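Local coordinates for hypothetical protein VC0802 (Vibrio cholerae, PDB 1ZVP) that is of unknown function but carries two ACT domains, which in relatives commonly bind small regulatory ligands, and has been suggested to be a possible transport protein, at residues C27-A32 with L51-E56; A21-F26 with S68-L73; E9-S14 with F91-A96. One frame throughout, in Å; residues are numbered along the deposited sequence.

Contact 1: C27-A32 with L51-E56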
loop_
_atom_site.group_PDB
_atom_site.type_symbol
_atom_site.label_atom_id
_atom_site.label_comp_id
_atom_site.label_asym_id
_atom_site.label_seq_id
_atom_site.Cartn_x
_atom_site.Cartn_y
_atom_site.Cartn_z
ATOM N N CYS D 27 -11.670 4.198 6.655
ATOM C CA CYS D 27 -12.190 4.504 7.980
ATOM C C CYS D 27 -11.162 4.138 9.004
ATOM O O CYS D 27 -10.379 3.208 8.805
ATOM C CB CYS D 27 -13.441 3.685 8.295
ATOM S SG CYS D 27 -14.792 3.877 7.149
ATOM N N THR D 28 -11.179 4.868 10.108
ATOM C CA THR D 28 -10.458 4.467 11.291
ATOM C C THR D 28 -11.504 4.217 12.382
ATOM O O THR D 28 -12.471 4.974 12.518
ATOM C CB THR D 28 -9.387 5.510 11.685
ATOM O OG1 THR D 28 -8.466 4.929 12.614
ATOM C CG2 THR D 28 -10.006 6.783 12.272
ATOM N N VAL D 29 -11.340 3.123 13.117
ATOM C CA VAL D 29 -12.279 2.765 14.176
ATOM C C VAL D 29 -11.552 2.369 15.463
ATOM O O VAL D 29 -10.329 2.241 15.487
ATOM C CB VAL D 29 -13.264 1.634 13.735
ATOM C CG1 VAL D 29 -14.236 2.129 12.672
ATOM C CG2 VAL D 29 -12.518 0.401 13.261
ATOM N N ASN D 30 -12.317 2.183 16.533
ATOM C CA ASN D 30 -11.764 1.740 17.805
ATOM C C ASN D 30 -12.043 0.296 18.146
ATOM O O ASN D 30 -13.133 -0.217 17.897
ATOM C CB ASN D 30 -12.241 2.635 18.936
ATOM C CG ASN D 30 -11.235 3.701 19.276
ATOM O OD1 ASN D 30 -11.116 4.107 20.438
ATOM N ND2 ASN D 30 -10.475 4.153 18.267
ATOM N N GLY D 31 -11.035 -0.353 18.719
ATOM C CA GLY D 31 -11.189 -1.717 19.214
ATOM C C GLY D 31 -10.879 -2.818 18.217
ATOM O O GLY D 31 -10.186 -2.599 17.221
ATOM N N ALA D 32 -11.411 -4.005 18.498
ATOM C CA ALA D 32 -10.974 -5.231 17.847
ATOM C C ALA D 32 -11.553 -5.396 16.450
ATOM O O ALA D 32 -12.672 -4.963 16.183
ATOM C CB ALA D 32 -11.313 -6.440 18.718
ATOM N N LEU D 51 -7.736 0.918 14.240
ATOM C CA LEU D 51 -7.926 -0.003 13.119
ATOM C C LEU D 51 -8.425 0.726 11.890
ATOM O O LEU D 51 -9.472 1.368 11.933
ATOM C CB LEU D 51 -8.924 -1.092 13.509
ATOM C CG LEU D 51 -9.189 -2.276 12.590
ATOM C CD1 LEU D 51 -8.014 -3.242 12.562
ATOM C CD2 LEU D 51 -10.429 -2.980 13.084
ATOM N N THR D 52 -7.661 0.641 10.801
ATOM C CA THR D 52 -8.117 1.118 9.486
ATOM C C THR D 52 -8.976 0.036 8.844
ATOM O O THR D 52 -8.575 -1.131 8.791
ATOM C CB THR D 52 -6.930 1.472 8.532
ATOM O OG1 THR D 52 -6.104 2.487 9.117
ATOM C CG2 THR D 52 -7.435 1.961 7.166
ATOM N N LEU D 53 -10.164 0.417 8.381
ATOM C CA LEU D 53 -10.994 -0.474 7.582
ATOM C C LEU D 53 -11.195 0.147 6.221
ATOM O O LEU D 53 -11.448 1.341 6.125
ATOM C CB LEU D 53 -12.363 -0.719 8.233
ATOM C CG LEU D 53 -12.461 -1.313 9.646
ATOM C CD1 LEU D 53 -13.914 -1.260 10.154
ATOM C CD2 LEU D 53 -11.904 -2.741 9.718
ATOM N N VAL D 54 -11.065 -0.657 5.171
ATOM C CA VAL D 54 -11.446 -0.231 3.826
ATOM C C VAL D 54 -12.694 -1.022 3.470
ATOM O O VAL D 54 -12.680 -2.245 3.453
ATOM C CB VAL D 54 -10.309 -0.411 2.761
ATOM C CG1 VAL D 54 -10.698 0.234 1.446
ATOM C CG2 VAL D 54 -9.016 0.195 3.242
ATOM N N LEU D 55 -13.770 -0.293 3.204
ATOM C CA LEU D 55 -15.109 -0.845 3.139
ATOM C C LEU D 55 -15.832 -0.303 1.938
ATOM O O LEU D 55 -15.566 0.819 1.515
ATOM C CB LEU D 55 -15.905 -0.401 4.373
ATOM C CG LEU D 55 -15.488 -0.865 5.764
ATOM C CD1 LEU D 55 -15.856 0.169 6.792
ATOM C CD2 LEU D 55 -16.166 -2.175 6.066
ATOM N N GLU D 56 -16.761 -1.098 1.409
ATOM C CA GLU D 56 -17.757 -0.624 0.458
ATOM C C GLU D 56 -18.474 0.603 1.024
ATOM O O GLU D 56 -18.742 0.668 2.222
ATOM C CB GLU D 56 -18.767 -1.732 0.177
ATOM C CG GLU D 56 -18.398 -2.651 -0.962
ATOM C CD GLU D 56 -19.216 -2.376 -2.223
ATOM O OE1 GLU D 56 -19.785 -3.353 -2.769
ATOM O OE2 GLU D 56 -19.303 -1.195 -2.662
HETATM O O HOH W 1 -6.489 3.693 11.530
HETATM O O HOH W 2 -8.466 0.162 17.436
#
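Val-29 meets Leu-51 and Leu-53 from across two antiparallel strands, and a single methyl, CG2, does the touching. It lies 3.9 Å from Leu-51 CB and 3.8 Å from Leu-53 CD1, the Leu-53 side chain crossing that of Val-29 at about a right angle. Val-29 presents this methyl because its chi1 of -69° sets CG2 between the backbone N and the carbonyl carbon. Leu-51, with CG anti to its backbone N (chi1 -173°), sends CD2 past the same methyl toward the carbonyl of Gly-31, where the chain leaves the strand. Further along this apolar face Cys-27 SG packs against Leu-55 CD1 at 3.9 Å.

The backbones set this spacing. Cys-27 with Leu-53 and Val-29 with Leu-51 are hydrogen-bonded pairs, each closed by two bonds; the longest of the four, from Leu-51 N to Val-29 O, measures 3.2 Å. Between them Thr-28 and Thr-52 form a non-hydrogen-bonded pair on the other face. There a water spans the two hydroxyls, giving a hydrogen to Thr-28 OG1 (2.6 Å) and taking one from Thr-52 OG1 (2.7 Å). Thr-52 OG1 in turn accepts from Tyr-108 N of the second subunit, so it has two polar partners, donating its own proton to the water.

This antiparallel pairing belongs to the three-stranded sheet of the first ACT domain: strand 50-56 is its middle member, 24-29 and 43-47 flank it, and Glu-56 ends it as N-cap of helix 57-61. Tyr-36 covers Val-29 and Leu-53, while Tyr-109 of the second subunit packs on Thr-28.

Contact 2: A21-F26 with S68-L73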
loop_
_atom_site.group_PDB
_atom_site.type_symbol
_atom_site.label_atom_id
_atom_site.label_comp_id
_atom_site.label_asym_id
_atom_site.label_seq_id
_atom_site.Cartn_x
_atom_site.Cartn_y
_atom_site.Cartn_z
ATOM N N ALA D 21 -15.273 -3.579 -9.418
ATOM C CA ALA D 21 -16.573 -3.120 -8.982
ATOM C C ALA D 21 -16.494 -2.567 -7.568
ATOM O O ALA D 21 -15.708 -3.045 -6.754
ATOM C CB ALA D 21 -17.550 -4.253 -9.032
ATOM N N GLY D 22 -17.301 -1.543 -7.293
ATOM C CA GLY D 22 -17.493 -1.033 -5.939
ATOM C C GLY D 22 -16.926 0.346 -5.647
ATOM O O GLY D 22 -15.879 0.734 -6.192
ATOM N N ASP D 23 -17.622 1.089 -4.784
ATOM C CA ASP D 23 -17.097 2.350 -4.247
ATOM C C ASP D 23 -16.573 2.074 -2.859
ATOM O O ASP D 23 -17.259 1.461 -2.048
ATOM C CB ASP D 23 -18.170 3.445 -4.168
ATOM C CG ASP D 23 -18.775 3.800 -5.525
ATOM O OD1 ASP D 23 -18.200 3.472 -6.597
ATOM O OD2 ASP D 23 -19.856 4.431 -5.503
ATOM N N TYR D 24 -15.358 2.528 -2.580
ATOM C CA TYR D 24 -14.710 2.194 -1.330
ATOM C C TYR D 24 -14.443 3.441 -0.525
ATOM O O TYR D 24 -14.367 4.528 -1.084
ATOM C CB TYR D 24 -13.426 1.370 -1.575
ATOM C CG TYR D 24 -13.742 -0.021 -2.098
ATOM C CD1 TYR D 24 -14.034 -1.069 -1.222
ATOM C CD2 TYR D 24 -13.788 -0.275 -3.472
ATOM C CE1 TYR D 24 -14.356 -2.328 -1.702
ATOM C CE2 TYR D 24 -14.106 -1.529 -3.961
ATOM C CZ TYR D 24 -14.388 -2.551 -3.072
ATOM O OH TYR D 24 -14.696 -3.802 -3.560
ATOM N N VAL D 25 -14.344 3.271 0.789
ATOM C CA VAL D 25 -14.052 4.360 1.704
ATOM C C VAL D 25 -13.033 3.893 2.733
ATOM O O VAL D 25 -12.967 2.708 3.052
ATOM C CB VAL D 25 -15.332 4.893 2.410
ATOM C CG1 VAL D 25 -16.321 5.434 1.396
ATOM C CG2 VAL D 25 -15.987 3.823 3.281
ATOM N N PHE D 26 -12.228 4.826 3.230
ATOM C CA PHE D 26 -11.274 4.538 4.294
ATOM C C PHE D 26 -11.840 5.012 5.619
ATOM O O PHE D 26 -12.427 6.087 5.696
ATOM C CB PHE D 26 -9.928 5.222 4.030
ATOM C CG PHE D 26 -9.024 4.466 3.084
ATOM C CD1 PHE D 26 -7.817 3.942 3.533
ATOM C CD2 PHE D 26 -9.370 4.295 1.740
ATOM C CE1 PHE D 26 -6.972 3.258 2.662
ATOM C CE2 PHE D 26 -8.535 3.606 0.865
ATOM C CZ PHE D 26 -7.335 3.089 1.324
ATOM N N SER D 68 -16.903 9.204 4.091
ATOM C CA SER D 68 -15.534 9.427 3.614
ATOM C C SER D 68 -15.629 9.848 2.136
ATOM O O SER D 68 -16.738 9.884 1.569
ATOM C CB SER D 68 -14.686 8.156 3.798
ATOM O OG SER D 68 -13.462 8.190 3.063
ATOM N N ALA D 69 -14.489 10.197 1.528
ATOM C CA ALA D 69 -14.431 10.430 0.085
ATOM C C ALA D 69 -14.478 9.073 -0.605
ATOM O O ALA D 69 -13.948 8.093 -0.077
ATOM C CB ALA D 69 -13.172 11.178 -0.285
ATOM N N LEU D 70 -15.127 9.020 -1.767
ATOM C CA LEU D 70 -15.298 7.770 -2.510
ATOM C C LEU D 70 -14.078 7.385 -3.343
ATOM O O LEU D 70 -13.497 8.222 -4.040
ATOM C CB LEU D 70 -16.541 7.812 -3.405
ATOM C CG LEU D 70 -17.953 7.887 -2.821
ATOM C CD1 LEU D 70 -18.963 7.565 -3.917
ATOM C CD2 LEU D 70 -18.147 6.961 -1.639
ATOM N N PHE D 71 -13.720 6.101 -3.264
ATOM C CA PHE D 71 -12.580 5.524 -3.970
ATOM C C PHE D 71 -12.957 4.400 -4.944
ATOM O O PHE D 71 -13.850 3.589 -4.683
ATOM C CB PHE D 71 -11.555 5.009 -2.971
ATOM C CG PHE D 71 -10.833 6.094 -2.229
ATOM C CD1 PHE D 71 -9.770 6.769 -2.815
ATOM C CD2 PHE D 71 -11.206 6.433 -0.934
ATOM C CE1 PHE D 71 -9.096 7.768 -2.131
ATOM C CE2 PHE D 71 -10.534 7.435 -0.240
ATOM C CZ PHE D 71 -9.476 8.101 -0.840
ATOM N N SER D 72 -12.267 4.373 -6.078
ATOM C CA SER D 72 -12.345 3.255 -6.999
ATOM C C SER D 72 -11.133 2.368 -6.805
ATOM O O SER D 72 -10.078 2.838 -6.395
ATOM C CB SER D 72 -12.401 3.753 -8.428
ATOM O OG SER D 72 -13.609 4.445 -8.641
ATOM N N LEU D 73 -11.295 1.083 -7.081
ATOM C CA LEU D 73 -10.215 0.126 -6.889
ATOM C C LEU D 73 -9.699 -0.408 -8.223
ATOM O O LEU D 73 -10.457 -0.910 -9.050
ATOM C CB LEU D 73 -10.645 -1.014 -5.966
ATOM C CG LEU D 73 -9.753 -2.253 -5.937
ATOM C CD1 LEU D 73 -8.397 -1.958 -5.320
ATOM C CD2 LEU D 73 -10.453 -3.356 -5.191
HETATM O O HOH W 3 -13.820 0.194 -7.887
HETATM O O HOH W 4 -15.950 2.920 -8.104
#
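Tyr-24 and Phe-71 exchange two backbone hydrogen bonds and so form a single antiparallel bridge. Tyr-24 N reaches Phe-71 O at 2.8 Å, and Phe-71 N returns a bond to Tyr-24 O. No further bridge follows, consistent with the 117° between the axes of the pieces 24-26 and 71-73, but Phe-71 O also receives a CA-H...O contact from Asp-23 CA (3.5 Å).

Waters carry the link onward where the chains part. One takes a hydrogen from Leu-73 N at 2.8 Å and sits against Gly-22 O. A second gathers Gly-22 O, Asp-23 OD1 and Ser-72 OG about itself.

The aromatic contacts fall on one side of the bridge. Phe-26 turns its edge to the face of Phe-71 in a T-shaped stack, centroids 5.4 Å apart and planes at 68°, its CE2 standing above the outer part of the ring. Tyr-24 O lies at the edge of the Phe-71 ring, and Phe-71 O at the edge of the Tyr-24 ring, whose CE2 also meets Leu-73 CB at 4.0 Å.

Aliphatic packing fills the other side. The Val-25 and Leu-70 side chains lie side by side, pointing the same way, with Val-25 CG1 and Leu-70 CD2 3.9 Å apart, while Val-25 CB rests on Ser-68 CB. Leu-70 CD1 comes up to Asp-23 OD2 at 3.6 Å, the carboxylate oxygen that forms a salt bridge with Lys-117.

The bridge is thus a seam between two sheets: strand 24-29 runs on beside strand 50-56, whereas strand 71-76 lies between 17-19 and 111-116. Phe-114 of strand 111-116 packs edge-to-face with Phe-26, Ala-57 and Ala-60 of helix 57-61 cover the aliphatic side, and Tyr-108 of the second subunit packs on Phe-26.

Contact 3: E9-S14 with F91-A96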
loop_
_atom_site.group_PDB
_atom_site.type_symbol
_atom_site.label_atom_id
_atom_site.label_comp_id
_atom_site.label_asym_id
_atom_site.label_seq_id
_atom_site.Cartn_x
_atom_site.Cartn_y
_atom_site.Cartn_z
ATOM N N GLU D 9 12.914 1.376 -17.382
ATOM C CA GLU D 9 12.376 0.331 -18.245
ATOM C C GLU D 9 11.012 -0.174 -17.782
ATOM O O GLU D 9 10.203 -0.598 -18.599
ATOM C CB GLU D 9 13.373 -0.820 -18.358
ATOM C CG GLU D 9 14.496 -0.547 -19.353
ATOM C CD GLU D 9 15.798 -1.259 -19.020
ATOM O OE1 GLU D 9 16.815 -0.969 -19.686
ATOM O OE2 GLU D 9 15.822 -2.100 -18.094
ATOM N N LEU D 10 10.770 -0.115 -16.474
ATOM C CA LEU D 10 9.482 -0.476 -15.877
ATOM C C LEU D 10 8.407 0.610 -16.019
ATOM O O LEU D 10 7.237 0.300 -16.233
ATOM C CB LEU D 10 9.664 -0.851 -14.403
ATOM C CG LEU D 10 9.650 -2.339 -14.059
ATOM C CD1 LEU D 10 9.930 -2.535 -12.591
ATOM C CD2 LEU D 10 8.304 -2.962 -14.441
ATOM N N LEU D 11 8.820 1.872 -15.891
ATOM C CA LEU D 11 7.975 3.039 -16.136
ATOM C C LEU D 11 7.432 3.069 -17.554
ATOM O O LEU D 11 6.305 3.500 -17.778
ATOM C CB LEU D 11 8.792 4.307 -15.920
ATOM C CG LEU D 11 8.178 5.585 -15.349
ATOM C CD1 LEU D 11 8.839 6.741 -16.029
ATOM C CD2 LEU D 11 6.674 5.691 -15.497
ATOM N N LEU D 12 8.240 2.616 -18.507
ATOM C CA LEU D 12 7.892 2.626 -19.928
ATOM C C LEU D 12 6.982 1.465 -20.331
ATOM O O LEU D 12 6.768 1.214 -21.519
ATOM C CB LEU D 12 9.168 2.605 -20.771
ATOM C CG LEU D 12 9.902 3.885 -21.181
ATOM C CD1 LEU D 12 9.776 4.999 -20.182
ATOM C CD2 LEU D 12 11.362 3.579 -21.441
ATOM N N GLN D 13 6.438 0.767 -19.340
ATOM C CA GLN D 13 5.563 -0.374 -19.580
ATOM C C GLN D 13 4.169 -0.166 -19.023
ATOM O O GLN D 13 3.978 0.608 -18.096
ATOM C CB GLN D 13 6.147 -1.609 -18.931
ATOM C CG GLN D 13 7.354 -2.150 -19.637
ATOM C CD GLN D 13 7.801 -3.451 -19.017
ATOM O OE1 GLN D 13 7.152 -4.492 -19.198
ATOM N NE2 GLN D 13 8.911 -3.410 -18.274
ATOM N N SER D 14 3.204 -0.880 -19.588
ATOM C CA SER D 14 1.842 -0.911 -19.078
ATOM C C SER D 14 1.816 -1.639 -17.736
ATOM O O SER D 14 2.570 -2.607 -17.529
ATOM C CB SER D 14 0.926 -1.612 -20.087
ATOM O OG SER D 14 -0.416 -1.653 -19.637
ATOM N N PHE D 91 4.410 2.570 -11.130
ATOM C CA PHE D 91 2.981 2.889 -11.112
ATOM C C PHE D 91 2.625 4.188 -10.395
ATOM O O PHE D 91 1.773 4.940 -10.879
ATOM C CB PHE D 91 2.068 1.700 -10.735
ATOM C CG PHE D 91 2.100 1.285 -9.293
ATOM C CD1 PHE D 91 2.689 0.085 -8.923
ATOM C CD2 PHE D 91 1.474 2.040 -8.310
ATOM C CE1 PHE D 91 2.692 -0.330 -7.588
ATOM C CE2 PHE D 91 1.480 1.638 -6.985
ATOM C CZ PHE D 91 2.081 0.447 -6.625
ATOM N N ALA D 92 3.299 4.458 -9.273
ATOM C CA ALA D 92 3.138 5.701 -8.537
ATOM C C ALA D 92 3.513 6.920 -9.380
ATOM O O ALA D 92 2.827 7.949 -9.322
ATOM C CB ALA D 92 3.937 5.665 -7.250
ATOM N N THR D 93 4.595 6.801 -10.154
ATOM C CA THR D 93 5.025 7.846 -11.092
ATOM C C THR D 93 4.032 8.090 -12.230
ATOM O O THR D 93 3.769 9.248 -12.571
ATOM C CB THR D 93 6.416 7.543 -11.698
ATOM O OG1 THR D 93 7.377 7.508 -10.655
ATOM C CG2 THR D 93 6.842 8.612 -12.694
ATOM N N LYS D 94 3.507 7.015 -12.826
ATOM C CA LYS D 94 2.538 7.132 -13.912
ATOM C C LYS D 94 1.288 7.887 -13.464
ATOM O O LYS D 94 0.728 8.685 -14.223
ATOM C CB LYS D 94 2.113 5.759 -14.400
ATOM C CG LYS D 94 3.141 5.012 -15.174
ATOM C CD LYS D 94 2.673 3.584 -15.335
ATOM C CE LYS D 94 3.429 2.894 -16.417
ATOM N NZ LYS D 94 2.900 3.218 -17.763
ATOM N N LEU D 95 0.847 7.599 -12.241
ATOM C CA LEU D 95 -0.292 8.269 -11.630
ATOM C C LEU D 95 0.001 9.736 -11.289
ATOM O O LEU D 95 -0.817 10.603 -11.578
ATOM C CB LEU D 95 -0.734 7.506 -10.379
ATOM C CG LEU D 95 -1.946 6.581 -10.299
ATOM C CD1 LEU D 95 -2.551 6.272 -11.639
ATOM C CD2 LEU D 95 -1.566 5.311 -9.580
ATOM N N ALA D 96 1.151 10.008 -10.670
ATOM C CA ALA D 96 1.538 11.368 -10.308
ATOM C C ALA D 96 1.672 12.281 -11.520
ATOM O O ALA D 96 1.328 13.453 -11.449
ATOM C CB ALA D 96 2.828 11.367 -9.492
#
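Next to the packing of Leu-11 on Lys-94, the flat side-chain amide of Gln-13 folds back onto the end of helix 3-11. NE2 donates to Glu-9 O at 3.1 Å, and that oxygen lies almost in the amide plane, at the edge of the group; seen from the acceptor, however, NE2 stands well above the Glu-9 carbonyl plane. The amide therefore closes over the last turn of the helix, which Leu-12 is the first to leave.

Between the two segments the packing is aliphatic. Leu-11 CD2 touches Lys-94 CG at 3.6 Å, the two side chains sliding past each other in opposite directions, and lies 4.1 Å from Thr-93 CG2, where the side chains cross at about a right angle. In Thr-93 chi1 is -62°: the methyl is anti to the backbone N and faces Leu-11, while OG1 bonds to Ala-89 O one turn back.

Helix 87-96 is the first helix of the second ACT domain, a β-α-β-β-α run beginning with strand 71-76; strand 17-19, which follows residues 12-14 closely in the chain, takes the edge position beside strand 71-76. Helix 3-11 is thereby laid against helix 87-96, while the strand after it extends the same domain's sheet.

Lys-94 is extended up to CE, then bends (chi4 -81°) and brings NZ among carbonyl oxygens. Its firmer partner is Glu-129 O near the C-terminus. A weak bond to Gln-13 O, 2.8 Å from NZ, is doubtful because that oxygen is modelled too close to Lys-94 CE. On the helix side facing the second subunit, Thr-93 packs on Ala-89 of the second subunit and Ala-92 on Thr-88 of the second subunit.

Contacts 1 and 2 share strand 24-29, which pairs with strand 50-56 along most of its length and whose start, at Tyr-24, also bridges to strand 71-76; their centres are 14 Å apart and they touch, Leu-55 O lying 2.8 Å from Val-25 N in a probable hydrogen bond. Contact 3 stands on the far side of the chain's centre, 30 Å from contact 1 and 23 Å from contact 2, centre to centre. Along the sequence the loops enclose one another, contact 1 innermost and contact 3 outermost. Contact 1 builds the first ACT sheet, contact 2 seams it to the second, and contact 3 brings the N-terminal helix to the second domain, all three with the second subunit close by.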